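Local coordinates for protein 378aa long hypothetical citrate synthase (Sulfolobus tokodaii, PDB 1VGM) that is probably a member of the citrate synthase family, a mostly helical protein that here pairs with a second copy of itself, at residues Ser86-Arg89 against Asn90-Ala93; Asp92-Gly95 against Met96-Thr99; Thr99-Gly102 against Ile103-Ser106; Asn134-Arg137 against Ala138-Leu142; Glu148-Ser152 against Tyr153-Phe157. One frame throughout, in Å; residues are numbered along the deposited sequence.

Interaction 1. Residues Ser86-Arg89 against Asn90-Ala93; sequences SMPR and NCDA
Pro88 O accepts the N-H of Cys91, with Cys91 N 3.2 Å from Pro88 O. This bond closes a type I beta turn from Pro88 to Cys91, in the loop that joins helix 78-84 to helix 93-108. The N-H aims well at the oxygen, at 165°. Cys91 N stands above the carbonyl plane of Pro88, 60° out of it, and so is not on a lone pair of the oxygen. The side chain of Cys91 also folds back over the turn. Its SG lies beside its own backbone N (chi1 -74°), which brings the sulfur against the proline ring, with Cys91 SG 3.5 Å from Pro88 CD. Met87 approaches the same sulfur through CB, with Met87 CB 4.0 Å from Cys91 SG. Sulfur, ring and methionine root form a small apolar patch, and Cys91 packs on Met96 and Met87 on Thr99 of helix 93-108. Ser106 of the second subunit packs on Met87 and Cys91, and Gln79 of that subunit donates to Ser86 O, so the loop belongs to the dimer contact. Lys139 NZ, on helix 117-139, bonds both Arg89 O and Cys91 O and so ties the turn to that helix. Arg89 turns its long chain away, and Asn90 is exposed. The amide of Asn90 turns back toward the proline, placing Asn90 OD1 3.2 Å from Pro88 CB.

Interaction 2. Residues Asp92-Gly95 against Met96-Thr99; sequences DAIG and MMET
The carbonyl plane of Gly95, in the first turn of helix 93-108, is approached from its two opposite faces by one residue, Thr99. Thr99 OG1 lies 2.8 Å from Gly95 O, and Thr99 N lies 3.2 Å from Gly95 O on the other face. Both donors are tilted by nearly 30° from the plane, so neither lies in it. The threonine hydroxyl sits beside its own backbone N (chi1 -57°), pointing back down the helix, which lets it share an acceptor with the main-chain bond. Asp92 is the N-cap of this helix. The cap is loose: Asp92 OD1 accepts from Ile94 N and Gly95 N, but both bonds are weak. A carboxylate here would probably also interact favourably with the positive end of the helix dipole. The backbone bonds follow regularly, with Met96 N 3.0 Å from Asp92 O. Glu98 runs back over the glycine. Its CG lies between the backbone N and the carbonyl carbon (chi1 75°), and Glu98 CG comes to 3.2 Å from Gly95 O. Beyond CG the chain is extended, and Glu98 OE1 reaches Ser205 OG of the second subunit, which satisfies this buried oxygen. Helices 117-139 and 331-353 cover other sides of the turn, with Ile135 against Met96 and Met97, and Ser333 against Ile94 and Met97. The side chains of Ile94 and Met97 meet by their ends, with Ile94 CD1 4.3 Å from Met97 CE.

Interaction 3. Residues Thr99-Gly102 against Ile103-Ser106; sequences TAFG and ILAS
Gly102 O receives two donors from Ser106, one turn further along helix 93-108. The main-chain bond is the firmer one, with Ser106 N 3.0 Å from Gly102 O. The hydroxyl adds a weak bond, Ser106 OG to Gly102 O at 3.2 Å. It can do so because OG sits beside its own backbone N (chi1 -75°) and turns back along the helix. The Thr99 hydroxyl is satisfied too, through its bond to Gly95 O. The remaining backbone groups pair in the usual alpha-helical order. Ile103 N donates to Thr99 O, which also takes a weak bond from Gly102 N. Leu104 N reaches Ala100 O at 3.0 Å. Ala105 N reaches Phe101 O at the same length. The side chains touch lightly. Leu104 CD1 lies over one face of the Phe101 ring, 4.5 Å from Phe101 CD1. Both residues also pack on Ile131 of helix 117-139. Another side of the helix meets the second subunit, where Thr99 of that copy packs on Ile103 and its Gly95 on Ser106. By bonding back to Gly102 O, the Ser106 hydroxyl gains a weak partner in its own helix at a buried subunit interface.

Interaction 4. Residues Asn134-Arg137 against Ala138-Leu142; sequences NIYR and AKEGL
Tyr136 and Glu140 meet one turn apart at the C-terminal end of helix 117-139. The methylene of the glutamate does the touching, with Glu140 CG 3.5 Å from Tyr136 CE1. Ring and carboxylate planes are 45° apart. Tyr136 CG is anti to the backbone N (chi1 166°), which swings the ring toward the end of the helix. There it also meets Leu142, with Leu142 CD2 4.1 Å from Tyr136 CE2. Leu142 also lies across the Arg137 chain at about a right angle, through Leu142 CB 4.0 Å from Arg137 NH1. The backbone behind these side chains forms a Schellman motif. Leu142 N bonds Arg137 O at 2.7 Å, and Gly141 N bonds Ala138 O at 3.0 Å. Gly141 is the C-prime residue, and its positive phi turns the chain out of the helix. Glu140 N bonds Tyr136 O and, weakly, Arg137 O. Further out, Tyr329 OH bonds Glu140 OE1, and Phe162 meets the Tyr136 ring edge-to-face. The Arg137 guanidinium donates from NE to Ala160 O and from NH1 to Lys143 O. Lys145 NZ comes close to Arg137 NH2, an approach of like charges. The arginine thus spends at least two of its N-H groups on backbone carbonyls, which probably helps it keep its charge in a buried place while it joins the helix end to the following chain.

Interaction 5. Residues Glu148-Ser152 against Tyr153-Phe157; sequences EPSES and YAESF
This is a serine-capped helix start, with Ser152 at the N-cap of helix 153-162 and Ser156 tying the preceding loop back onto the first turn. Ser152 OG accepts from Glu155 N at 3.1 Å, and Ser156 N closes the first turn on Ser152 O. A chain of hydroxyls runs alongside. Ser150 OG donates to Ser156 OG at 2.7 Å, and Ser156 OG donates onward to Glu148 O at 2.6 Å. That last donor comes nearly along the C=O axis. Ser150 OG is set between its backbone N and carbonyl carbon (chi1 77°), which turns it toward the helix, and it also takes a weak bond from Ser152 N. Two waters add bridges. One accepts from Glu148 N and donates to Ser156 O. The other donates to Glu155 OE1 at 2.7 Å and is bonded to Ser152 OG. Glu155 OE2 forms a salt bridge with Lys165, so both carboxylate oxygens have partners. Glu46 takes the N-H of Tyr153. The helix start rests on helix 168-180 through Ser152 and Ala154, while Tyr153 and Phe157 pack between helices 117-139 and 331-353.

From the N terminus, interaction 1 closes a tight turn in the loop after helix 78-84. Interaction 2 begins where it ends, sharing Asp92 and Ala93, and opens helix 93-108. Interaction 3 shares Thr99 and continues that helix. All three touch the second subunit. Interaction 4 ends helix 117-139, next in the chain, and interaction 5 starts helix 153-162 after it. Each contact is local, and none encloses another. Interaction 4 packs on interaction 2 through Ile135 and Ala138, and Lys139 ties it to the loop of interaction 1. Interaction 5 stands apart, its centre about 19 Å from that of interaction 4, and touches none of the others.

Interaction 1. Residues Ser86-Arg89 against Asn90-Ala93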
loop_
_atom_site.group_PDB
_atom_site.type_symbol
_atom_site.label_atom_id
_atom_site.label_comp_id
_atom_site.label_asym_id
_atom_site.label_seq_id
_atom_site.Cartn_x
_atom_site.Cartn_y
_atom_site.Cartn_z
ATOM N N SER A 86 -13.450 -6.353 -16.752
ATOM C CA SER A 86 -12.605 -6.910 -17.804
ATOM C C SER A 86 -11.629 -7.933 -17.246
ATOM O O SER A 86 -10.953 -8.621 -17.999
ATOM C CB SER A 86 -11.821 -5.802 -18.506
ATOM O OG SER A 86 -10.757 -5.353 -17.684
ATOM N N MET A 87 -11.553 -8.034 -15.925
ATOM C CA MET A 87 -10.620 -8.961 -15.305
ATOM C C MET A 87 -11.212 -10.358 -15.227
ATOM O O MET A 87 -12.431 -10.531 -15.266
ATOM C CB MET A 87 -10.237 -8.474 -13.910
ATOM C CG MET A 87 -8.997 -7.596 -13.925
ATOM S SD MET A 87 -8.471 -7.152 -12.291
ATOM C CE MET A 87 -9.456 -5.699 -12.023
ATOM N N PRO A 88 -10.351 -11.379 -15.145
ATOM C CA PRO A 88 -10.840 -12.753 -15.031
ATOM C C PRO A 88 -11.801 -12.878 -13.859
ATOM O O PRO A 88 -11.641 -12.206 -12.838
ATOM C CB PRO A 88 -9.565 -13.570 -14.828
ATOM C CG PRO A 88 -8.502 -12.756 -15.515
ATOM C CD PRO A 88 -8.881 -11.324 -15.226
ATOM N N ARG A 89 -12.800 -13.735 -14.012
ATOM C CA ARG A 89 -13.837 -13.852 -13.004
ATOM C C ARG A 89 -13.346 -14.547 -11.743
ATOM O O ARG A 89 -14.010 -14.498 -10.706
ATOM C CB ARG A 89 -15.046 -14.577 -13.589
ATOM C CG ARG A 89 -15.602 -13.840 -14.800
ATOM C CD ARG A 89 -17.054 -14.157 -15.078
ATOM N NE ARG A 89 -17.596 -13.233 -16.071
ATOM C CZ ARG A 89 -18.499 -13.565 -16.989
ATOM N NH1 ARG A 89 -18.932 -14.817 -17.073
ATOM N NH2 ARG A 89 -18.972 -12.644 -17.817
ATOM N N ASN A 90 -12.169 -15.162 -11.825
ATOM C CA ASN A 90 -11.603 -15.873 -10.691
ATOM C C ASN A 90 -10.661 -14.997 -9.865
ATOM O O ASN A 90 -10.101 -15.466 -8.879
ATOM C CB ASN A 90 -10.836 -17.101 -11.175
ATOM C CG ASN A 90 -9.495 -16.738 -11.772
ATOM O OD1 ASN A 90 -9.423 -16.063 -12.799
ATOM N ND2 ASN A 90 -8.421 -17.169 -11.123
ATOM N N CYS A 91 -10.466 -13.742 -10.266
ATOM C CA CYS A 91 -9.541 -12.870 -9.539
ATOM C C CYS A 91 -9.954 -12.761 -8.080
ATOM O O CYS A 91 -11.138 -12.793 -7.753
ATOM C CB CYS A 91 -9.500 -11.461 -10.145
ATOM S SG CYS A 91 -8.619 -11.348 -11.702
ATOM N N ASP A 92 -8.966 -12.634 -7.208
ATOM C CA ASP A 92 -9.212 -12.335 -5.810
ATOM C C ASP A 92 -9.892 -10.973 -5.645
ATOM O O ASP A 92 -9.468 -9.980 -6.242
ATOM C CB ASP A 92 -7.888 -12.360 -5.045
ATOM C CG ASP A 92 -8.074 -12.143 -3.567
ATOM O OD1 ASP A 92 -8.431 -11.018 -3.177
ATOM O OD2 ASP A 92 -7.876 -13.097 -2.795
ATOM N N ALA A 93 -10.943 -10.929 -4.835
ATOM C CA ALA A 93 -11.759 -9.723 -4.710
ATOM C C ALA A 93 -10.962 -8.527 -4.182
ATOM O O ALA A 93 -11.161 -7.398 -4.620
ATOM C CB ALA A 93 -12.949 -9.989 -3.803
#

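Interaction 2. Residues Asp92-Gly95 against Met96-Thr99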
loop_
_atom_site.group_PDB
_atom_site.type_symbol
_atom_site.label_atom_id
_atom_site.label_comp_id
_atom_site.label_asym_id
_atom_site.label_seq_id
_atom_site.Cartn_x
_atom_site.Cartn_y
_atom_site.Cartn_z
ATOM N N ASP A 92 -8.966 -12.634 -7.208
ATOM C CA ASP A 92 -9.212 -12.335 -5.810
ATOM C C ASP A 92 -9.892 -10.973 -5.645
ATOM O O ASP A 92 -9.468 -9.980 -6.242
ATOM C CB ASP A 92 -7.888 -12.360 -5.045
ATOM C CG ASP A 92 -8.074 -12.143 -3.567
ATOM O OD1 ASP A 92 -8.431 -11.018 -3.177
ATOM O OD2 ASP A 92 -7.876 -13.097 -2.795
ATOM N N ALA A 93 -10.943 -10.929 -4.835
ATOM C CA ALA A 93 -11.759 -9.723 -4.710
ATOM C C ALA A 93 -10.962 -8.527 -4.182
ATOM O O ALA A 93 -11.161 -7.398 -4.620
ATOM C CB ALA A 93 -12.949 -9.989 -3.803
ATOM N N ILE A 94 -10.059 -8.768 -3.244
ATOM C CA ILE A 94 -9.210 -7.696 -2.739
ATOM C C ILE A 94 -8.185 -7.209 -3.766
ATOM O O ILE A 94 -7.854 -6.024 -3.794
ATOM C CB ILE A 94 -8.456 -8.134 -1.482
ATOM C CG1 ILE A 94 -9.458 -8.561 -0.408
ATOM C CG2 ILE A 94 -7.595 -6.987 -0.975
ATOM C CD1 ILE A 94 -10.370 -7.429 0.079
ATOM N N GLY A 95 -7.685 -8.119 -4.598
ATOM C CA GLY A 95 -7.012 -7.710 -5.824
ATOM C C GLY A 95 -7.834 -6.734 -6.649
ATOM O O GLY A 95 -7.352 -5.681 -7.082
ATOM N N MET A 96 -9.094 -7.077 -6.873
ATOM C CA MET A 96 -9.945 -6.225 -7.679
ATOM C C MET A 96 -10.221 -4.899 -6.972
ATOM O O MET A 96 -10.268 -3.839 -7.601
ATOM C CB MET A 96 -11.240 -6.967 -8.012
ATOM C CG MET A 96 -11.019 -8.130 -8.994
ATOM S SD MET A 96 -12.433 -9.220 -9.177
ATOM C CE MET A 96 -13.593 -8.123 -9.995
ATOM N N MET A 97 -10.373 -4.954 -5.657
ATOM C CA MET A 97 -10.672 -3.753 -4.895
ATOM C C MET A 97 -9.483 -2.800 -4.862
ATOM O O MET A 97 -9.653 -1.592 -5.032
ATOM C CB MET A 97 -11.087 -4.117 -3.469
ATOM C CG MET A 97 -11.742 -2.969 -2.721
ATOM S SD MET A 97 -12.382 -3.453 -1.110
ATOM C CE MET A 97 -13.379 -4.848 -1.544
ATOM N N GLU A 98 -8.283 -3.332 -4.642
ATOM C CA GLU A 98 -7.098 -2.480 -4.587
ATOM C C GLU A 98 -6.864 -1.815 -5.935
ATOM O O GLU A 98 -6.431 -0.663 -6.000
ATOM C CB GLU A 98 -5.859 -3.283 -4.155
ATOM C CG GLU A 98 -5.254 -4.200 -5.202
ATOM C CD GLU A 98 -4.020 -4.936 -4.684
ATOM O OE1 GLU A 98 -3.633 -5.948 -5.298
ATOM O OE2 GLU A 98 -3.434 -4.509 -3.667
ATOM N N THR A 99 -7.188 -2.531 -7.006
ATOM C CA THR A 99 -7.117 -1.970 -8.351
ATOM C C THR A 99 -8.121 -0.839 -8.538
ATOM O O THR A 99 -7.767 0.224 -9.034
ATOM C CB THR A 99 -7.397 -3.035 -9.435
ATOM O OG1 THR A 99 -6.479 -4.125 -9.291
ATOM C CG2 THR A 99 -7.236 -2.421 -10.822
#

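Interaction 3. Residues Thr99-Gly102 against Ile103-Ser106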
loop_
_atom_site.group_PDB
_atom_site.type_symbol
_atom_site.label_atom_id
_atom_site.label_comp_id
_atom_site.label_asym_id
_atom_site.label_seq_id
_atom_site.Cartn_x
_atom_site.Cartn_y
_atom_site.Cartn_z
ATOM N N THR A 99 -7.188 -2.531 -7.006
ATOM C CA THR A 99 -7.117 -1.970 -8.351
ATOM C C THR A 99 -8.121 -0.839 -8.538
ATOM O O THR A 99 -7.767 0.224 -9.034
ATOM C CB THR A 99 -7.397 -3.035 -9.435
ATOM O OG1 THR A 99 -6.479 -4.125 -9.291
ATOM C CG2 THR A 99 -7.236 -2.421 -10.822
ATOM N N ALA A 100 -9.371 -1.079 -8.149
ATOM C CA ALA A 100 -10.409 -0.056 -8.249
ATOM C C ALA A 100 -10.000 1.215 -7.517
ATOM O O ALA A 100 -10.183 2.319 -8.031
ATOM C CB ALA A 100 -11.734 -0.583 -7.689
ATOM N N PHE A 101 -9.443 1.068 -6.319
ATOM C CA PHE A 101 -9.069 2.240 -5.531
ATOM C C PHE A 101 -7.870 2.977 -6.117
ATOM O O PHE A 101 -7.684 4.160 -5.849
ATOM C CB PHE A 101 -8.781 1.841 -4.081
ATOM C CG PHE A 101 -9.994 1.904 -3.194
ATOM C CD1 PHE A 101 -10.223 3.013 -2.384
ATOM C CD2 PHE A 101 -10.931 0.874 -3.207
ATOM C CE1 PHE A 101 -11.373 3.104 -1.608
ATOM C CE2 PHE A 101 -12.096 0.951 -2.431
ATOM C CZ PHE A 101 -12.316 2.067 -1.630
ATOM N N GLY A 102 -7.069 2.267 -6.914
ATOM C CA GLY A 102 -5.985 2.890 -7.647
ATOM C C GLY A 102 -6.527 3.786 -8.737
ATOM O O GLY A 102 -6.032 4.900 -8.947
ATOM N N ILE A 103 -7.569 3.315 -9.414
ATOM C CA ILE A 103 -8.260 4.136 -10.400
ATOM C C ILE A 103 -8.939 5.374 -9.799
ATOM O O ILE A 103 -8.869 6.457 -10.382
ATOM C CB ILE A 103 -9.296 3.296 -11.177
ATOM C CG1 ILE A 103 -8.560 2.283 -12.059
ATOM C CG2 ILE A 103 -10.187 4.200 -12.025
ATOM C CD1 ILE A 103 -9.447 1.222 -12.664
ATOM N N LEU A 104 -9.578 5.227 -8.638
ATOM C CA LEU A 104 -10.188 6.374 -7.967
ATOM C C LEU A 104 -9.130 7.408 -7.567
ATOM O O LEU A 104 -9.315 8.609 -7.772
ATOM C CB LEU A 104 -10.973 5.926 -6.720
ATOM C CG LEU A 104 -12.190 5.006 -6.919
ATOM C CD1 LEU A 104 -12.836 4.696 -5.582
ATOM C CD2 LEU A 104 -13.199 5.662 -7.838
ATOM N N ALA A 105 -8.020 6.941 -7.004
ATOM C CA ALA A 105 -6.900 7.819 -6.668
ATOM C C ALA A 105 -6.377 8.574 -7.889
ATOM O O ALA A 105 -6.063 9.758 -7.800
ATOM C CB ALA A 105 -5.766 7.012 -6.031
ATOM N N SER A 106 -6.278 7.893 -9.025
ATOM C CA SER A 106 -5.780 8.524 -10.245
ATOM C C SER A 106 -6.720 9.607 -10.772
ATOM O O SER A 106 -6.275 10.657 -11.251
ATOM C CB SER A 106 -5.559 7.470 -11.334
ATOM O OG SER A 106 -4.398 6.702 -11.075
#

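Interaction 4. Residues Asn134-Arg137 against Ala138-Leu142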
loop_
_atom_site.group_PDB
_atom_site.type_symbol
_atom_site.label_atom_id
_atom_site.label_comp_id
_atom_site.label_asym_id
_atom_site.label_seq_id
_atom_site.Cartn_x
_atom_site.Cartn_y
_atom_site.Cartn_z
ATOM N N ASN A 134 -20.046 -4.344 -7.054
ATOM C CA ASN A 134 -19.814 -4.656 -8.458
ATOM C C ASN A 134 -18.704 -5.683 -8.654
ATOM O O ASN A 134 -18.644 -6.367 -9.684
ATOM C CB ASN A 134 -19.491 -3.380 -9.232
ATOM C CG ASN A 134 -20.735 -2.651 -9.681
ATOM O OD1 ASN A 134 -21.374 -3.040 -10.657
ATOM N ND2 ASN A 134 -21.094 -1.593 -8.964
ATOM N N ILE A 135 -17.833 -5.799 -7.659
ATOM C CA ILE A 135 -16.885 -6.903 -7.631
ATOM C C ILE A 135 -17.625 -8.230 -7.561
ATOM O O ILE A 135 -17.337 -9.137 -8.338
ATOM C CB ILE A 135 -15.918 -6.806 -6.424
ATOM C CG1 ILE A 135 -14.955 -5.635 -6.635
ATOM C CG2 ILE A 135 -15.146 -8.124 -6.271
ATOM C CD1 ILE A 135 -13.926 -5.481 -5.543
ATOM N N TYR A 136 -18.575 -8.346 -6.635
ATOM C CA TYR A 136 -19.452 -9.516 -6.618
ATOM C C TYR A 136 -20.069 -9.750 -7.994
ATOM O O TYR A 136 -20.059 -10.868 -8.511
ATOM C CB TYR A 136 -20.567 -9.352 -5.578
ATOM C CG TYR A 136 -21.694 -10.351 -5.731
ATOM C CD1 TYR A 136 -21.495 -11.707 -5.467
ATOM C CD2 TYR A 136 -22.955 -9.939 -6.166
ATOM C CE1 TYR A 136 -22.526 -12.633 -5.638
ATOM C CE2 TYR A 136 -23.994 -10.850 -6.336
ATOM C CZ TYR A 136 -23.771 -12.194 -6.073
ATOM O OH TYR A 136 -24.798 -13.082 -6.265
ATOM N N ARG A 137 -20.610 -8.694 -8.588
ATOM C CA ARG A 137 -21.336 -8.845 -9.836
ATOM C C ARG A 137 -20.418 -9.304 -10.966
ATOM O O ARG A 137 -20.767 -10.214 -11.720
ATOM C CB ARG A 137 -22.020 -7.530 -10.202
ATOM C CG ARG A 137 -23.319 -7.319 -9.444
ATOM C CD ARG A 137 -23.914 -5.954 -9.700
ATOM N NE ARG A 137 -25.291 -5.905 -9.231
ATOM C CZ ARG A 137 -26.322 -6.473 -9.848
ATOM N NH1 ARG A 137 -26.190 -6.966 -11.070
ATOM N NH2 ARG A 137 -27.492 -6.543 -9.234
ATOM N N ALA A 138 -19.245 -8.684 -11.073
ATOM C CA ALA A 138 -18.252 -9.080 -12.066
ATOM C C ALA A 138 -17.852 -10.550 -11.941
ATOM O O ALA A 138 -17.734 -11.255 -12.941
ATOM C CB ALA A 138 -17.017 -8.193 -11.946
ATOM N N LYS A 139 -17.636 -11.018 -10.718
ATOM C CA LYS A 139 -17.150 -12.382 -10.528
ATOM C C LYS A 139 -18.229 -13.400 -10.854
ATOM O O LYS A 139 -17.921 -14.553 -11.161
ATOM C CB LYS A 139 -16.665 -12.595 -9.092
ATOM C CG LYS A 139 -15.317 -11.946 -8.797
ATOM C CD LYS A 139 -14.822 -12.282 -7.396
ATOM C CE LYS A 139 -14.449 -13.754 -7.281
ATOM N NZ LYS A 139 -13.333 -14.144 -8.201
ATOM N N GLU A 140 -19.487 -12.974 -10.796
ATOM C CA GLU A 140 -20.605 -13.854 -11.134
ATOM C C GLU A 140 -21.070 -13.628 -12.568
ATOM O O GLU A 140 -22.074 -14.201 -13.007
ATOM C CB GLU A 140 -21.778 -13.628 -10.169
ATOM C CG GLU A 140 -21.492 -14.039 -8.729
ATOM C CD GLU A 140 -21.107 -15.502 -8.585
ATOM O OE1 GLU A 140 -20.421 -15.845 -7.597
ATOM O OE2 GLU A 140 -21.493 -16.313 -9.452
ATOM N N GLY A 141 -20.336 -12.790 -13.295
ATOM C CA GLY A 141 -20.714 -12.471 -14.660
ATOM C C GLY A 141 -22.064 -11.791 -14.757
ATOM O O GLY A 141 -22.760 -11.914 -15.760
ATOM N N LEU A 142 -22.437 -11.064 -13.712
ATOM C CA LEU A 142 -23.651 -10.271 -13.736
ATOM C C LEU A 142 -23.356 -8.883 -14.311
ATOM O O LEU A 142 -22.200 -8.523 -14.525
ATOM C CB LEU A 142 -24.206 -10.158 -12.315
ATOM C CG LEU A 142 -25.158 -11.246 -11.798
ATOM C CD1 LEU A 142 -24.913 -12.564 -12.502
ATOM C CD2 LEU A 142 -24.974 -11.399 -10.298
#

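Interaction 5. Residues Glu148-Ser152 against Tyr153-Phe157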
loop_
_atom_site.group_PDB
_atom_site.type_symbol
_atom_site.label_atom_id
_atom_site.label_comp_id
_atom_site.label_asym_id
_atom_site.label_seq_id
_atom_site.Cartn_x
_atom_site.Cartn_y
_atom_site.Cartn_z
ATOM N N GLU A 148 -28.140 2.969 -5.234
ATOM C CA GLU A 148 -29.051 4.097 -5.306
ATOM C C GLU A 148 -29.411 4.603 -3.923
ATOM O O GLU A 148 -29.344 3.865 -2.941
ATOM C CB GLU A 148 -30.315 3.695 -6.042
ATOM C CG GLU A 148 -30.078 3.374 -7.493
ATOM C CD GLU A 148 -31.150 3.951 -8.380
ATOM O OE1 GLU A 148 -32.200 3.294 -8.547
ATOM O OE2 GLU A 148 -30.939 5.069 -8.899
ATOM N N PRO A 149 -29.798 5.885 -3.829
ATOM C CA PRO A 149 -30.288 6.419 -2.560
ATOM C C PRO A 149 -31.382 5.518 -2.008
ATOM O O PRO A 149 -32.176 4.958 -2.765
ATOM C CB PRO A 149 -30.817 7.800 -2.932
ATOM C CG PRO A 149 -30.021 8.175 -4.148
ATOM C CD PRO A 149 -29.851 6.887 -4.907
ATOM N N SER A 150 -31.409 5.369 -0.689
ATOM C CA SER A 150 -32.462 4.613 -0.024
ATOM C C SER A 150 -32.443 5.013 1.436
ATOM O O SER A 150 -31.686 5.900 1.824
ATOM C CB SER A 150 -32.208 3.109 -0.163
ATOM O OG SER A 150 -31.196 2.667 0.726
ATOM N N GLU A 151 -33.270 4.371 2.248
ATOM C CA GLU A 151 -33.373 4.750 3.652
ATOM C C GLU A 151 -32.107 4.466 4.445
ATOM O O GLU A 151 -31.943 4.992 5.539
ATOM C CB GLU A 151 -34.550 4.030 4.307
ATOM C CG GLU A 151 -35.896 4.435 3.719
ATOM C CD GLU A 151 -37.060 3.703 4.358
ATOM O OE1 GLU A 151 -38.166 3.718 3.778
ATOM O OE2 GLU A 151 -36.867 3.113 5.440
ATOM N N SER A 152 -31.214 3.634 3.917
ATOM C CA SER A 152 -29.958 3.390 4.619
ATOM C C SER A 152 -28.819 2.902 3.731
ATOM O O SER A 152 -29.038 2.413 2.623
ATOM C CB SER A 152 -30.176 2.401 5.774
ATOM O OG SER A 152 -30.194 1.062 5.319
ATOM N N TYR A 153 -27.597 3.055 4.230
ATOM C CA TYR A 153 -26.409 2.637 3.505
ATOM C C TYR A 153 -26.440 1.127 3.295
ATOM O O TYR A 153 -26.223 0.636 2.181
ATOM C CB TYR A 153 -25.159 3.049 4.295
ATOM C CG TYR A 153 -23.833 2.641 3.675
ATOM C CD1 TYR A 153 -23.208 1.445 4.041
ATOM C CD2 TYR A 153 -23.179 3.473 2.766
ATOM C CE1 TYR A 153 -21.960 1.096 3.526
ATOM C CE2 TYR A 153 -21.937 3.135 2.241
ATOM C CZ TYR A 153 -21.331 1.951 2.628
ATOM O OH TYR A 153 -20.084 1.636 2.146
ATOM N N ALA A 154 -26.726 0.389 4.365
ATOM C CA ALA A 154 -26.782 -1.073 4.281
ATOM C C ALA A 154 -27.806 -1.530 3.238
ATOM O O ALA A 154 -27.578 -2.497 2.513
ATOM C CB ALA A 154 -27.124 -1.668 5.647
ATOM N N GLU A 155 -28.939 -0.841 3.160
ATOM C CA GLU A 155 -29.952 -1.228 2.194
ATOM C C GLU A 155 -29.443 -0.950 0.791
ATOM O O GLU A 155 -29.508 -1.812 -0.082
ATOM C CB GLU A 155 -31.266 -0.473 2.423
ATOM C CG GLU A 155 -32.320 -0.827 1.386
ATOM C CD GLU A 155 -33.675 -0.215 1.670
ATOM O OE1 GLU A 155 -33.848 0.391 2.746
ATOM O OE2 GLU A 155 -34.568 -0.345 0.808
ATOM N N SER A 156 -28.928 0.254 0.579
ATOM C CA SER A 156 -28.409 0.620 -0.732
ATOM C C SER A 156 -27.335 -0.346 -1.222
ATOM O O SER A 156 -27.304 -0.692 -2.408
ATOM C CB SER A 156 -27.849 2.043 -0.702
ATOM O OG SER A 156 -28.905 2.980 -0.584
ATOM N N PHE A 157 -26.456 -0.784 -0.320
ATOM C CA PHE A 157 -25.410 -1.724 -0.705
ATOM C C PHE A 157 -26.043 -3.066 -1.081
ATOM O O PHE A 157 -25.728 -3.639 -2.125
ATOM C CB PHE A 157 -24.400 -1.911 0.435
ATOM C CG PHE A 157 -23.428 -3.032 0.210
ATOM C CD1 PHE A 157 -22.557 -3.006 -0.880
ATOM C CD2 PHE A 157 -23.408 -4.132 1.062
ATOM C CE1 PHE A 157 -21.665 -4.058 -1.108
ATOM C CE2 PHE A 157 -22.520 -5.194 0.849
ATOM C CZ PHE A 157 -21.652 -5.162 -0.244
HETATM O O HOH W 1 -28.961 0.431 -4.125
HETATM O O HOH W 2 -32.814 0.782 5.174
#